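Local coordinates for protein putative reductase (Peptoclostridium difficile, PDB 5J6C) that probably catalyses the flavin-dependent reduction of nitro compounds, perhaps including metronidazole, with flavin mononucleotide held between its two subunits, at residues G94-N99 against I173-Y178; Q87-G92 against C139-R144; L60-S65 against A120-S125; D53-A58 against L102-I107. All blocks are in the same frame, centred on the assembly; numbering follows the deposited sequence.

Interaction 1 of 4, residues G94-N99 against I173-Y178; sequences GFFLKN and IISIGY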
loop_
_atom_site.group_PDB
_atom_site.type_symbol
_atom_site.label_atom_id
_atom_site.label_comp_id
_atom_site.label_asym_id
_atom_site.label_seq_id
_atom_site.Cartn_x
_atom_site.Cartn_y
_atom_site.Cartn_z
ATOM N N GLY A 94 6.511 14.023 12.254
ATOM C CA GLY A 94 5.928 13.147 13.255
ATOM C C GLY A 94 5.869 13.741 14.652
ATOM O O GLY A 94 5.750 12.999 15.631
ATOM N N PHE A 95 5.947 15.074 14.757
ATOM C CA PHE A 95 5.919 15.713 16.074
ATOM C C PHE A 95 4.665 15.332 16.851
ATOM O O PHE A 95 4.711 15.167 18.078
ATOM C CB PHE A 95 6.000 17.236 15.944
ATOM C CG PHE A 95 7.338 17.755 15.474
ATOM C CD1 PHE A 95 8.513 17.052 15.717
ATOM C CD2 PHE A 95 7.412 18.957 14.776
ATOM C CE1 PHE A 95 9.752 17.545 15.281
ATOM C CE2 PHE A 95 8.644 19.461 14.328
ATOM C CZ PHE A 95 9.814 18.758 14.576
ATOM N N PHE A 96 3.532 15.192 16.158
ATOM C CA PHE A 96 2.282 14.877 16.853
ATOM C C PHE A 96 2.328 13.510 17.519
ATOM O O PHE A 96 1.487 13.211 18.378
ATOM C CB PHE A 96 1.104 14.944 15.879
ATOM C CG PHE A 96 1.253 14.025 14.695
ATOM C CD1 PHE A 96 0.729 12.735 14.729
ATOM C CD2 PHE A 96 1.926 14.445 13.559
ATOM C CE1 PHE A 96 0.868 11.879 13.638
ATOM C CE2 PHE A 96 2.080 13.597 12.461
ATOM C CZ PHE A 96 1.546 12.313 12.498
ATOM N N LEU A 97 3.287 12.663 17.134
ATOM C CA LEU A 97 3.338 11.323 17.694
ATOM C C LEU A 97 3.498 11.355 19.210
ATOM O O LEU A 97 3.059 10.428 19.897
ATOM C CB LEU A 97 4.467 10.548 17.030
ATOM C CG LEU A 97 4.645 9.071 17.300
ATOM C CD1 LEU A 97 3.425 8.302 16.906
ATOM C CD2 LEU A 97 5.850 8.608 16.504
ATOM N N LYS A 98 4.081 12.426 19.752
ATOM C CA LYS A 98 4.259 12.520 21.194
ATOM C C LYS A 98 2.932 12.506 21.945
ATOM O O LYS A 98 2.911 12.140 23.125
ATOM C CB LYS A 98 5.043 13.790 21.552
ATOM C CG LYS A 98 4.288 15.096 21.302
ATOM C CD LYS A 98 5.213 16.288 21.498
ATOM C CE LYS A 98 4.611 17.552 20.928
ATOM N NZ LYS A 98 5.549 18.704 21.010
ATOM N N ASN A 99 1.832 12.888 21.292
ATOM C CA ASN A 99 0.518 12.953 21.920
ATOM C C ASN A 99 -0.386 11.806 21.520
ATOM O O ASN A 99 -1.584 11.839 21.831
ATOM C CB ASN A 99 -0.168 14.270 21.577
ATOM C CG ASN A 99 0.527 15.442 22.195
ATOM O OD1 ASN A 99 0.995 15.357 23.330
ATOM N ND2 ASN A 99 0.626 16.542 21.449
ATOM N N ILE A 173 6.055 5.098 10.411
ATOM C CA ILE A 173 5.344 4.902 11.670
ATOM C C ILE A 173 3.872 5.229 11.443
ATOM O O ILE A 173 3.545 6.251 10.825
ATOM C CB ILE A 173 5.919 5.788 12.786
ATOM C CG1 ILE A 173 7.449 5.736 12.784
ATOM C CG2 ILE A 173 5.367 5.354 14.145
ATOM C CD1 ILE A 173 8.053 6.401 13.976
ATOM N N ILE A 174 2.983 4.371 11.942
ATOM C CA ILE A 174 1.551 4.665 11.947
ATOM C C ILE A 174 1.174 5.027 13.377
ATOM O O ILE A 174 1.247 4.180 14.273
ATOM C CB ILE A 174 0.698 3.492 11.442
ATOM C CG1 ILE A 174 1.165 3.001 10.070
ATOM C CG2 ILE A 174 -0.771 3.914 11.369
ATOM C CD1 ILE A 174 0.913 3.985 8.950
ATOM N N SER A 175 0.777 6.279 13.601
ATOM C CA SER A 175 0.222 6.685 14.888
ATOM C C SER A 175 -1.278 6.445 14.872
ATOM O O SER A 175 -1.939 6.701 13.865
ATOM C CB SER A 175 0.501 8.158 15.181
ATOM O OG SER A 175 -0.280 8.975 14.351
ATOM N N ILE A 176 -1.804 5.934 15.982
ATOM C CA ILE A 176 -3.174 5.431 16.060
ATOM C C ILE A 176 -3.811 5.936 17.354
ATOM O O ILE A 176 -3.139 6.044 18.381
ATOM C CB ILE A 176 -3.197 3.886 16.001
ATOM C CG1 ILE A 176 -2.464 3.377 14.744
ATOM C CG2 ILE A 176 -4.637 3.332 16.086
ATOM C CD1 ILE A 176 -2.356 1.860 14.668
ATOM N N GLY A 177 -5.100 6.240 17.307
ATOM C CA GLY A 177 -5.816 6.637 18.504
ATOM C C GLY A 177 -7.172 7.198 18.144
ATOM O O GLY A 177 -7.531 7.313 16.966
ATOM N N TYR A 178 -7.931 7.532 19.193
ATOM C CA TYR A 178 -9.246 8.134 19.012
ATOM C C TYR A 178 -9.098 9.600 18.636
ATOM O O TYR A 178 -8.357 10.347 19.284
ATOM C CB TYR A 178 -10.088 7.982 20.275
ATOM C CG TYR A 178 -10.536 6.558 20.489
ATOM C CD1 TYR A 178 -9.827 5.701 21.330
ATOM C CD2 TYR A 178 -11.648 6.056 19.825
ATOM C CE1 TYR A 178 -10.230 4.383 21.514
ATOM C CE2 TYR A 178 -12.056 4.752 20.001
ATOM C CZ TYR A 178 -11.343 3.916 20.846
ATOM O OH TYR A 178 -11.752 2.607 21.026
#
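F96 and L97 pack on I173 and S175 in a buried, largely apolar contact, where a short 3-10 turn in the loop between helix 79-86 and strand 102-109 rests on one face of strand 168-177. L97 divides its two methyls between alternate residues of the strand. CD1 presses tightly on the CB of S175, at 3.4 Å, while CD2 sits 4.0 Å from the CD1 of I173, the two side chains crossing at about a right angle. CG anti to the backbone N (chi1 -173°) turns the branched end toward the strand, so both methyls meet it. F96 offers an edge instead: its CE1 lies 3.2 Å from the OG of S175, which is in the plane of the ring. That hydroxyl is hydrogen-bonded to the OH of Y42, so its polarity is met outside the contact. F96 also touches flavin mononucleotide, and the chemistry implies that this wall of the pocket is seated on the sheet by shape and hydrophobic burial, with S175 as a small, internally satisfied polar spot.

Interaction 2 of 4, residues Q87-G92 against C139-R144; sequences QCRTKG and CWIQVR. With FMN (flavin mononucleotide), chain C.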
loop_
_atom_site.group_PDB
_atom_site.type_symbol
_atom_site.label_atom_id
_atom_site.label_comp_id
_atom_site.label_asym_id
_atom_site.label_seq_id
_atom_site.Cartn_x
_atom_site.Cartn_y
_atom_site.Cartn_z
ATOM N N GLN A 87 10.523 12.718 17.557
ATOM C CA GLN A 87 11.687 13.497 17.151
ATOM C C GLN A 87 12.430 12.897 15.956
ATOM O O GLN A 87 13.531 13.356 15.640
ATOM C CB GLN A 87 12.655 13.635 18.333
ATOM C CG GLN A 87 12.328 14.755 19.306
ATOM C CD GLN A 87 12.518 16.126 18.688
ATOM O OE1 GLN A 87 11.545 16.798 18.342
ATOM N NE2 GLN A 87 13.776 16.545 18.532
ATOM N N CYS A 88 11.861 11.891 15.278
ATOM C CA CYS A 88 12.635 11.164 14.270
ATOM C C CYS A 88 12.944 12.017 13.049
ATOM O O CYS A 88 13.890 11.717 12.316
ATOM C CB CYS A 88 11.901 9.893 13.837
ATOM S SG CYS A 88 10.394 10.177 12.896
ATOM N N ARG A 89 12.163 13.060 12.811
ATOM C CA ARG A 89 12.456 14.056 11.790
ATOM C C ARG A 89 12.412 15.403 12.509
ATOM O O ARG A 89 11.329 15.931 12.801
ATOM C CB ARG A 89 11.464 13.955 10.641
ATOM C CG ARG A 89 11.598 12.625 9.894
ATOM C CD ARG A 89 10.379 12.311 9.031
ATOM N NE ARG A 89 10.102 13.369 8.074
ATOM C CZ ARG A 89 8.976 13.460 7.383
ATOM N NH1 ARG A 89 8.022 12.555 7.554
ATOM N NH2 ARG A 89 8.792 14.457 6.541
ATOM N N THR A 90 13.600 15.927 12.840
ATOM C CA THR A 90 13.690 17.134 13.659
ATOM C C THR A 90 13.060 18.333 12.980
ATOM O O THR A 90 12.740 19.314 13.658
ATOM C CB THR A 90 15.150 17.483 13.994
ATOM O OG1 THR A 90 15.871 17.768 12.780
ATOM C CG2 THR A 90 15.803 16.342 14.740
ATOM N N LYS A 91 12.890 18.291 11.661
ATOM C CA LYS A 91 12.316 19.423 10.954
ATOM C C LYS A 91 10.821 19.261 10.705
ATOM O O LYS A 91 10.235 20.080 9.997
ATOM C CB LYS A 91 13.088 19.661 9.658
ATOM C CG LYS A 91 14.576 19.985 9.945
ATOM C CD LYS A 91 15.321 20.582 8.751
ATOM C CE LYS A 91 16.842 20.428 8.910
ATOM N NZ LYS A 91 17.358 21.013 10.186
ATOM N N GLY A 92 10.189 18.244 11.294
ATOM C CA GLY A 92 8.754 18.070 11.181
ATOM C C GLY A 92 8.359 16.794 10.467
ATOM O O GLY A 92 9.137 16.258 9.670
ATOM N N CYS A 139 -2.379 8.267 11.267
ATOM C CA CYS A 139 -1.605 9.073 10.339
ATOM C C CYS A 139 -0.287 8.378 10.042
ATOM O O CYS A 139 0.384 7.883 10.953
ATOM C CB CYS A 139 -1.338 10.474 10.886
ATOM S SG CYS A 139 -0.737 11.537 9.554
ATOM N N TRP A 140 0.063 8.338 8.765
ATOM C CA TRP A 140 1.322 7.767 8.321
ATOM C C TRP A 140 2.431 8.787 8.547
ATOM O O TRP A 140 2.280 9.966 8.214
ATOM C CB TRP A 140 1.187 7.386 6.842
ATOM C CG TRP A 140 2.371 6.845 6.070
ATOM C CD1 TRP A 140 3.614 7.402 5.951
ATOM C CD2 TRP A 140 2.375 5.671 5.225
ATOM N NE1 TRP A 140 4.393 6.638 5.102
ATOM C CE2 TRP A 140 3.659 5.569 4.655
ATOM C CE3 TRP A 140 1.420 4.689 4.923
ATOM C CZ2 TRP A 140 4.017 4.528 3.788
ATOM C CZ3 TRP A 140 1.773 3.654 4.063
ATOM C CH2 TRP A 140 3.066 3.581 3.508
ATOM N N ILE A 141 3.533 8.347 9.137
ATOM C CA ILE A 141 4.717 9.179 9.314
ATOM C C ILE A 141 5.813 8.574 8.445
ATOM O O ILE A 141 6.298 7.474 8.735
ATOM C CB ILE A 141 5.145 9.254 10.786
ATOM C CG1 ILE A 141 4.023 9.867 11.626
ATOM C CG2 ILE A 141 6.442 10.053 10.934
ATOM C CD1 ILE A 141 4.295 9.816 13.091
ATOM N N GLN A 142 6.189 9.276 7.372
ATOM C CA GLN A 142 7.182 8.760 6.435
ATOM C C GLN A 142 8.563 8.704 7.088
ATOM O O GLN A 142 9.002 9.680 7.699
ATOM C CB GLN A 142 7.221 9.642 5.188
ATOM C CG GLN A 142 8.128 9.149 4.084
ATOM C CD GLN A 142 7.707 7.791 3.522
ATOM O OE1 GLN A 142 6.526 7.450 3.520
ATOM N NE2 GLN A 142 8.678 7.015 3.039
ATOM N N VAL A 143 9.259 7.568 6.934
ATOM C CA VAL A 143 10.617 7.380 7.446
ATOM C C VAL A 143 11.623 7.158 6.320
ATOM O O VAL A 143 12.657 7.839 6.249
ATOM C CB VAL A 143 10.680 6.221 8.467
ATOM C CG1 VAL A 143 12.135 5.963 8.894
ATOM C CG2 VAL A 143 9.803 6.552 9.680
ATOM N N ARG A 144 11.352 6.191 5.438
ATOM C CA ARG A 144 12.235 5.960 4.306
ATOM C C ARG A 144 12.426 7.255 3.526
ATOM O O ARG A 144 11.472 8.005 3.305
ATOM C CB ARG A 144 11.665 4.866 3.392
ATOM C CG ARG A 144 12.665 4.387 2.349
ATOM C CD ARG A 144 12.043 3.462 1.304
ATOM N NE ARG A 144 11.106 4.165 0.434
ATOM C CZ ARG A 144 11.443 4.738 -0.715
ATOM N NH1 ARG A 144 10.524 5.354 -1.449
ATOM N NH2 ARG A 144 12.703 4.696 -1.130
HETATM N N1 FMN C . 1.368 13.024 7.281
HETATM C C2 FMN C . 2.215 13.635 8.189
HETATM O O2 FMN C . 1.783 14.439 9.001
HETATM N N3 FMN C . 3.563 13.350 8.204
HETATM C C4 FMN C . 4.093 12.460 7.293
HETATM O O4 FMN C . 5.294 12.194 7.283
HETATM C C4A FMN C . 3.258 11.861 6.366
HETATM N N5 FMN C . 3.806 10.970 5.474
HETATM C C5A FMN C . 2.991 10.334 4.577
HETATM C C6 FMN C . 3.562 9.442 3.679
HETATM C C7 FMN C . 2.765 8.793 2.772
HETATM C C7M FMN C . 3.378 7.822 1.813
HETATM C C8 FMN C . 1.411 9.037 2.751
HETATM C C8M FMN C . 0.560 8.317 1.765
HETATM C C9 FMN C . 0.831 9.927 3.636
HETATM C C9A FMN C . 1.631 10.588 4.558
HETATM N N10 FMN C . 1.080 11.491 5.456
HETATM C C10 FMN C . 1.893 12.133 6.367
HETATM C "C1'" FMN C . -0.396 11.768 5.441
HETATM C "C2'" FMN C . -0.781 12.708 4.289
HETATM O "O2'" FMN C . -0.505 14.055 4.629
HETATM C "C3'" FMN C . -2.260 12.522 3.936
HETATM O "O3'" FMN C . -2.507 11.153 3.723
HETATM C "C4'" FMN C . -2.661 13.299 2.679
HETATM O "O4'" FMN C . -2.461 14.678 2.913
HETATM C "C5'" FMN C . -4.124 13.030 2.319
HETATM O "O5'" FMN C . -4.932 13.520 3.367
HETATM P P FMN C . -5.886 12.520 4.189
HETATM O O1P FMN C . -5.097 11.289 4.580
HETATM O O2P FMN C . -6.407 13.192 5.440
HETATM O O3P FMN C . -7.014 12.129 3.267
#
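R89 and Q142 meet at the O4 carbonyl of flavin mononucleotide, which accepts two hydrogen bonds, one from each segment. The NH1 of R89 stands 2.8 Å from O4, with the oxygen at the edge of the guanidinium and in its plane; the backbone N of Q142 gives the straighter bond (N-H...O 164°). The same NH1 also makes a weak, bent bond to the carbonyl O of Q142, at 3.0 Å, so the arginine joins strand to flavin. A turn in its chain at chi3 (57°) brings NH1 round to both oxygens, and the O of G92, closing the type I turn that begins at R89, lies over one guanidinium face. These donors would be expected to draw electron density toward O4. Such backbone and arginine contacts to the isoalloxazine edge belong to the flavin site of the nitroreductase fold, to which strand 137-142 and the loop carrying R89 both contribute. Next to it, the flavin C7M lies over one face of the W140 indole, offset toward the rim. These first-shell residues are linked to each other, W140 NE1 donating to the OE1 of Q142 at 2.8 Å. Further out, Q142 NE2 donates to the O of R144 in a nearly linear bond (174°). E118 of the second subunit receives a further hydrogen bond from Q142 NE2 and a salt bridge from R144.

Interaction 3 of 4, residues L60-S65 against A120-S125; sequences LLAPSS and ASIAAS. With FMN (flavin mononucleotide), chain E.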
loop_
_atom_site.group_PDB
_atom_site.type_symbol
_atom_site.label_atom_id
_atom_site.label_comp_id
_atom_site.label_asym_id
_atom_site.label_seq_id
_atom_site.Cartn_x
_atom_site.Cartn_y
_atom_site.Cartn_z
ATOM N N LEU A 60 -0.984 -8.710 9.437
ATOM C CA LEU A 60 -0.397 -10.016 9.169
ATOM C C LEU A 60 -1.028 -10.727 7.974
ATOM O O LEU A 60 -0.480 -11.740 7.524
ATOM C CB LEU A 60 -0.513 -10.890 10.413
ATOM C CG LEU A 60 0.362 -10.481 11.593
ATOM C CD1 LEU A 60 -0.061 -11.247 12.841
ATOM C CD2 LEU A 60 1.839 -10.747 11.280
ATOM N N LEU A 61 -2.156 -10.235 7.460
ATOM C CA LEU A 61 -2.828 -10.830 6.308
ATOM C C LEU A 61 -2.474 -10.127 5.003
ATOM O O LEU A 61 -3.062 -10.433 3.959
ATOM C CB LEU A 61 -4.345 -10.808 6.516
ATOM C CG LEU A 61 -4.913 -11.789 7.540
ATOM C CD1 LEU A 61 -6.286 -11.319 7.990
ATOM C CD2 LEU A 61 -5.007 -13.186 6.940
ATOM N N ALA A 62 -1.539 -9.186 5.044
ATOM C CA ALA A 62 -1.243 -8.382 3.872
ATOM C C ALA A 62 -0.539 -9.222 2.804
ATOM O O ALA A 62 0.337 -10.040 3.126
ATOM C CB ALA A 62 -0.368 -7.187 4.254
ATOM N N PRO A 63 -0.893 -9.044 1.528
ATOM C CA PRO A 63 -0.153 -9.730 0.467
ATOM C C PRO A 63 1.254 -9.161 0.366
ATOM O O PRO A 63 1.467 -7.954 0.513
ATOM C CB PRO A 63 -0.975 -9.430 -0.791
ATOM C CG PRO A 63 -1.582 -8.115 -0.522
ATOM C CD PRO A 63 -1.878 -8.094 0.979
ATOM N N SER A 64 2.219 -10.042 0.121
ATOM C CA SER A 64 3.613 -9.643 -0.007
ATOM C C SER A 64 4.222 -10.308 -1.235
ATOM O O SER A 64 3.775 -11.366 -1.672
ATOM C CB SER A 64 4.412 -9.993 1.266
ATOM O OG SER A 64 4.397 -11.385 1.505
ATOM N N SER A 65 5.230 -9.660 -1.810
ATOM C CA SER A 65 5.936 -10.240 -2.947
ATOM C C SER A 65 6.456 -11.629 -2.597
ATOM O O SER A 65 7.069 -11.823 -1.546
ATOM C CB SER A 65 7.085 -9.328 -3.356
ATOM O OG SER A 65 7.886 -9.928 -4.358
ATOM N N ALA A 120 5.949 -3.343 2.743
ATOM C CA ALA A 120 5.705 -2.566 3.948
ATOM C C ALA A 120 4.572 -1.582 3.738
ATOM O O ALA A 120 3.769 -1.351 4.647
ATOM C CB ALA A 120 6.976 -1.828 4.365
ATOM N N SER A 121 4.491 -0.998 2.536
ATOM C CA SER A 121 3.473 0.005 2.268
ATOM C C SER A 121 2.082 -0.614 2.290
ATOM O O SER A 121 1.128 0.010 2.772
ATOM C CB SER A 121 3.732 0.670 0.917
ATOM O OG SER A 121 5.004 1.264 0.878
ATOM N N ILE A 122 1.955 -1.838 1.776
ATOM C CA ILE A 122 0.663 -2.513 1.766
ATOM C C ILE A 122 0.230 -2.851 3.179
ATOM O O ILE A 122 -0.937 -2.664 3.547
ATOM C CB ILE A 122 0.725 -3.772 0.893
ATOM C CG1 ILE A 122 0.954 -3.391 -0.568
ATOM C CG2 ILE A 122 -0.542 -4.605 1.087
ATOM C CD1 ILE A 122 1.584 -4.495 -1.360
ATOM N N ALA A 123 1.151 -3.378 3.988
ATOM C CA ALA A 123 0.805 -3.703 5.366
ATOM C C ALA A 123 0.371 -2.456 6.133
ATOM O O ALA A 123 -0.615 -2.484 6.878
ATOM C CB ALA A 123 1.985 -4.394 6.047
ATOM N N ALA A 124 1.083 -1.344 5.939
ATOM C CA ALA A 124 0.712 -0.104 6.610
ATOM C C ALA A 124 -0.664 0.373 6.177
ATOM O O ALA A 124 -1.411 0.936 6.989
ATOM C CB ALA A 124 1.763 0.974 6.328
ATOM N N SER A 125 -1.020 0.170 4.906
ATOM C CA SER A 125 -2.345 0.574 4.460
ATOM C C SER A 125 -3.411 -0.309 5.085
ATOM O O SER A 125 -4.466 0.186 5.488
ATOM C CB SER A 125 -2.429 0.551 2.935
ATOM O OG SER A 125 -2.734 -0.750 2.452
HETATM N N1 FMN E . 2.322 -12.329 -8.277
HETATM C C2 FMN E . 2.737 -12.654 -9.561
HETATM O O2 FMN E . 2.290 -13.642 -10.132
HETATM N N3 FMN E . 3.662 -11.881 -10.227
HETATM C C4 FMN E . 4.180 -10.756 -9.623
HETATM O O4 FMN E . 5.002 -10.046 -10.222
HETATM C C4A FMN E . 3.760 -10.424 -8.339
HETATM N N5 FMN E . 4.281 -9.292 -7.749
HETATM C C5A FMN E . 3.867 -8.944 -6.476
HETATM C C6 FMN E . 4.427 -7.800 -5.904
HETATM C C7 FMN E . 4.044 -7.388 -4.638
HETATM C C7M FMN E . 4.675 -6.146 -4.077
HETATM C C8 FMN E . 3.101 -8.138 -3.923
HETATM C C8M FMN E . 2.693 -7.679 -2.549
HETATM C C9 FMN E . 2.544 -9.294 -4.493
HETATM C C9A FMN E . 2.922 -9.712 -5.778
HETATM N N10 FMN E . 2.377 -10.851 -6.377
HETATM C C10 FMN E . 2.809 -11.203 -7.658
HETATM C "C1'" FMN E . 1.402 -11.741 -5.637
HETATM C "C2'" FMN E . 2.320 -12.707 -4.799
HETATM O "O2'" FMN E . 2.712 -13.878 -5.477
HETATM C "C3'" FMN E . 1.932 -13.194 -3.388
HETATM O "O3'" FMN E . 1.979 -14.602 -3.128
HETATM C "C4'" FMN E . 0.554 -12.860 -2.981
HETATM O "O4'" FMN E . 0.343 -11.473 -2.907
HETATM C "C5'" FMN E . 0.412 -13.540 -1.615
HETATM O "O5'" FMN E . -0.485 -14.602 -1.822
HETATM P P FMN E . -2.034 -14.178 -1.847
HETATM O O1P FMN E . -2.480 -14.097 -0.412
HETATM O O2P FMN E . -2.227 -12.811 -2.459
HETATM O O3P FMN E . -2.866 -15.211 -2.594
#
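I122 is the first residue of the helical segment 120-125 to touch the loop 60-65, and both of its branches are used. CG2, anti to the backbone N, packs on the P63 ring at CD, 3.7 Å away, and also meets the CB of A62. The other branch extends past the proline, putting CD1 3.6 Å from C8M, a methyl on the benzenoid ring of flavin mononucleotide. P63 thus lies between helix and cofactor, its CB 3.2 Å from the ribityl O4'. This is the shared flavin site of a nitroreductase-type dimer: loop and helix line one side, at the ribityl chain and dimethylbenzene end, while S38, R40 and R89 of the second subunit hydrogen-bond to the cofactor. A123 comes next: its CB lies 4.1 Å from the CB of A62, and their CA atoms are 5.3 Å apart. At S125, the hydroxyl turns back to donate to the carbonyl O of I122, at 2.8 Å, and is also hydrogen-bonded to the OG of S125 of the second subunit.

Interaction 4 of 4, residues D53-A58 against L102-I107; sequences DKILKA and LAIVII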
loop_
_atom_site.group_PDB
_atom_site.type_symbol
_atom_site.label_atom_id
_atom_site.label_comp_id
_atom_site.label_asym_id
_atom_site.label_seq_id
_atom_site.Cartn_x
_atom_site.Cartn_y
_atom_site.Cartn_z
ATOM N N ASP A 53 -5.475 -5.837 18.597
ATOM C CA ASP A 53 -5.336 -7.198 18.097
ATOM C C ASP A 53 -5.889 -7.330 16.682
ATOM O O ASP A 53 -5.279 -7.983 15.833
ATOM C CB ASP A 53 -6.036 -8.177 19.041
ATOM C CG ASP A 53 -5.274 -8.394 20.336
ATOM O OD1 ASP A 53 -4.083 -8.008 20.407
ATOM O OD2 ASP A 53 -5.869 -8.960 21.286
ATOM N N LYS A 54 -7.047 -6.722 16.412
ATOM C CA LYS A 54 -7.614 -6.795 15.072
ATOM C C LYS A 54 -6.759 -6.026 14.064
ATOM O O LYS A 54 -6.635 -6.444 12.908
ATOM C CB LYS A 54 -9.047 -6.276 15.078
ATOM C CG LYS A 54 -10.022 -7.159 15.847
ATOM C CD LYS A 54 -11.347 -6.441 16.019
ATOM C CE LYS A 54 -12.421 -7.337 16.652
ATOM N NZ LYS A 54 -13.620 -6.524 16.978
ATOM N N ILE A 55 -6.161 -4.905 14.481
ATOM C CA ILE A 55 -5.252 -4.158 13.602
ATOM C C ILE A 55 -4.040 -5.008 13.230
ATOM O O ILE A 55 -3.617 -5.046 12.068
ATOM C CB ILE A 55 -4.823 -2.840 14.266
ATOM C CG1 ILE A 55 -5.995 -1.870 14.359
ATOM C CG2 ILE A 55 -3.675 -2.218 13.518
ATOM C CD1 ILE A 55 -5.678 -0.643 15.190
ATOM N N LEU A 56 -3.467 -5.708 14.207
ATOM C CA LEU A 56 -2.315 -6.553 13.919
ATOM C C LEU A 56 -2.691 -7.729 13.017
ATOM O O LEU A 56 -1.898 -8.133 12.162
ATOM C CB LEU A 56 -1.694 -7.026 15.234
ATOM C CG LEU A 56 -0.957 -5.918 16.003
ATOM C CD1 LEU A 56 -0.712 -6.283 17.461
ATOM C CD2 LEU A 56 0.361 -5.615 15.300
ATOM N N LYS A 57 -3.893 -8.294 13.201
ATOM C CA LYS A 57 -4.365 -9.367 12.326
ATOM C C LYS A 57 -4.489 -8.897 10.884
ATOM O O LYS A 57 -4.120 -9.625 9.961
ATOM C CB LYS A 57 -5.713 -9.903 12.806
ATOM C CG LYS A 57 -5.639 -10.992 13.850
ATOM C CD LYS A 57 -7.035 -11.553 14.112
ATOM C CE LYS A 57 -7.017 -12.829 14.941
ATOM N NZ LYS A 57 -8.353 -13.510 14.858
ATOM N N ALA A 58 -5.027 -7.691 10.664
ATOM C CA ALA A 58 -5.101 -7.169 9.299
ATOM C C ALA A 58 -3.711 -7.023 8.695
ATOM O O ALA A 58 -3.489 -7.394 7.534
ATOM C CB ALA A 58 -5.828 -5.826 9.270
ATOM N N LEU A 102 -0.827 5.325 20.675
ATOM C CA LEU A 102 -0.352 4.090 20.086
ATOM C C LEU A 102 0.388 4.410 18.795
ATOM O O LEU A 102 0.079 5.389 18.111
ATOM C CB LEU A 102 -1.521 3.140 19.819
ATOM C CG LEU A 102 -1.228 1.822 19.108
ATOM C CD1 LEU A 102 -0.242 1.011 19.939
ATOM C CD2 LEU A 102 -2.528 1.046 18.862
ATOM N N ALA A 103 1.383 3.587 18.484
ATOM C CA ALA A 103 2.071 3.666 17.206
ATOM C C ALA A 103 2.465 2.256 16.805
ATOM O O ALA A 103 2.706 1.396 17.658
ATOM C CB ALA A 103 3.308 4.572 17.265
ATOM N N ILE A 104 2.486 2.016 15.498
ATOM C CA ILE A 104 3.050 0.798 14.930
ATOM C C ILE A 104 4.131 1.219 13.947
ATOM O O ILE A 104 3.837 1.882 12.944
ATOM C CB ILE A 104 1.997 -0.071 14.229
ATOM C CG1 ILE A 104 0.866 -0.444 15.188
ATOM C CG2 ILE A 104 2.661 -1.324 13.657
ATOM C CD1 ILE A 104 -0.204 -1.236 14.520
ATOM N N VAL A 105 5.370 0.847 14.242
ATOM C CA VAL A 105 6.499 1.071 13.345
ATOM C C VAL A 105 6.582 -0.125 12.407
ATOM O O VAL A 105 6.664 -1.270 12.870
ATOM C CB VAL A 105 7.801 1.252 14.140
ATOM C CG1 VAL A 105 8.983 1.535 13.202
ATOM C CG2 VAL A 105 7.624 2.361 15.157
ATOM N N ILE A 106 6.537 0.133 11.097
ATOM C CA ILE A 106 6.634 -0.908 10.073
ATOM C C ILE A 106 8.076 -0.971 9.573
ATOM O O ILE A 106 8.575 -0.026 8.947
ATOM C CB ILE A 106 5.679 -0.670 8.899
ATOM C CG1 ILE A 106 4.214 -0.753 9.328
ATOM C CG2 ILE A 106 5.929 -1.712 7.839
ATOM C CD1 ILE A 106 3.583 0.575 9.545
ATOM N N ILE A 107 8.739 -2.098 9.828
ATOM C CA ILE A 107 10.098 -2.340 9.363
ATOM C C ILE A 107 10.060 -3.526 8.413
ATOM O O ILE A 107 9.084 -4.275 8.356
ATOM C CB ILE A 107 11.084 -2.605 10.524
ATOM C CG1 ILE A 107 10.770 -3.952 11.187
ATOM C CG2 ILE A 107 11.065 -1.449 11.523
ATOM C CD1 ILE A 107 11.757 -4.365 12.290
#
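Helix-on-sheet packing in the alpha+beta core of the nitroreductase fold is what I55 and I104 exemplify, where helix 49-60 lies against strand 102-109, one of the two inner strands of the antiparallel sheet. Most of the contact falls to a single methyl. CD1 of I104 reaches out from the strand and meets CG2 of I55 at 3.7 Å, while L56 comes in beside it with CD2 at 4.5 Å from the same methyl. The extended chi2 of I104 (177°) carries CD1 well clear of the strand, bridging backbones whose closest CA atoms, those of L56 and I104, are 9.2 Å apart. The two isoleucines pass each other at a slant, branch against chain end. The joint is made by methyl contacts alone and has no directional bond. Around it the core continues: I55 also packs on I127 of helix 116-133, L56 on V75 and I104 on F73 of the neighbouring strand 71-76, and L56 reaches V196 of the second subunit.

How the interactions relate
The four contacts are spread round one antiparallel sheet. Along the chain their segments run 53-58, 60-65, 87-92, 94-99, then 102-107, 120-125, 139-144 and 173-178, so the contacts interleave, the partners following in the same order 4, 3, 2, 1. Interactions 1, 2 and 4 each use a strand of the sheet: 168-177 lies between 137-142 and 102-109, and backbone pairs such as I173 with I141 and I174 with I104 join them. Interaction 3 adds helix 116-133, whose A124 touches I174, W140 and I106. The centres of interactions 1 and 2 are about 10 Å apart; those of 2 and 3 are about 20 Å apart. Interactions 2 and 3 adjoin different flavins, so each chain contributes to both sites.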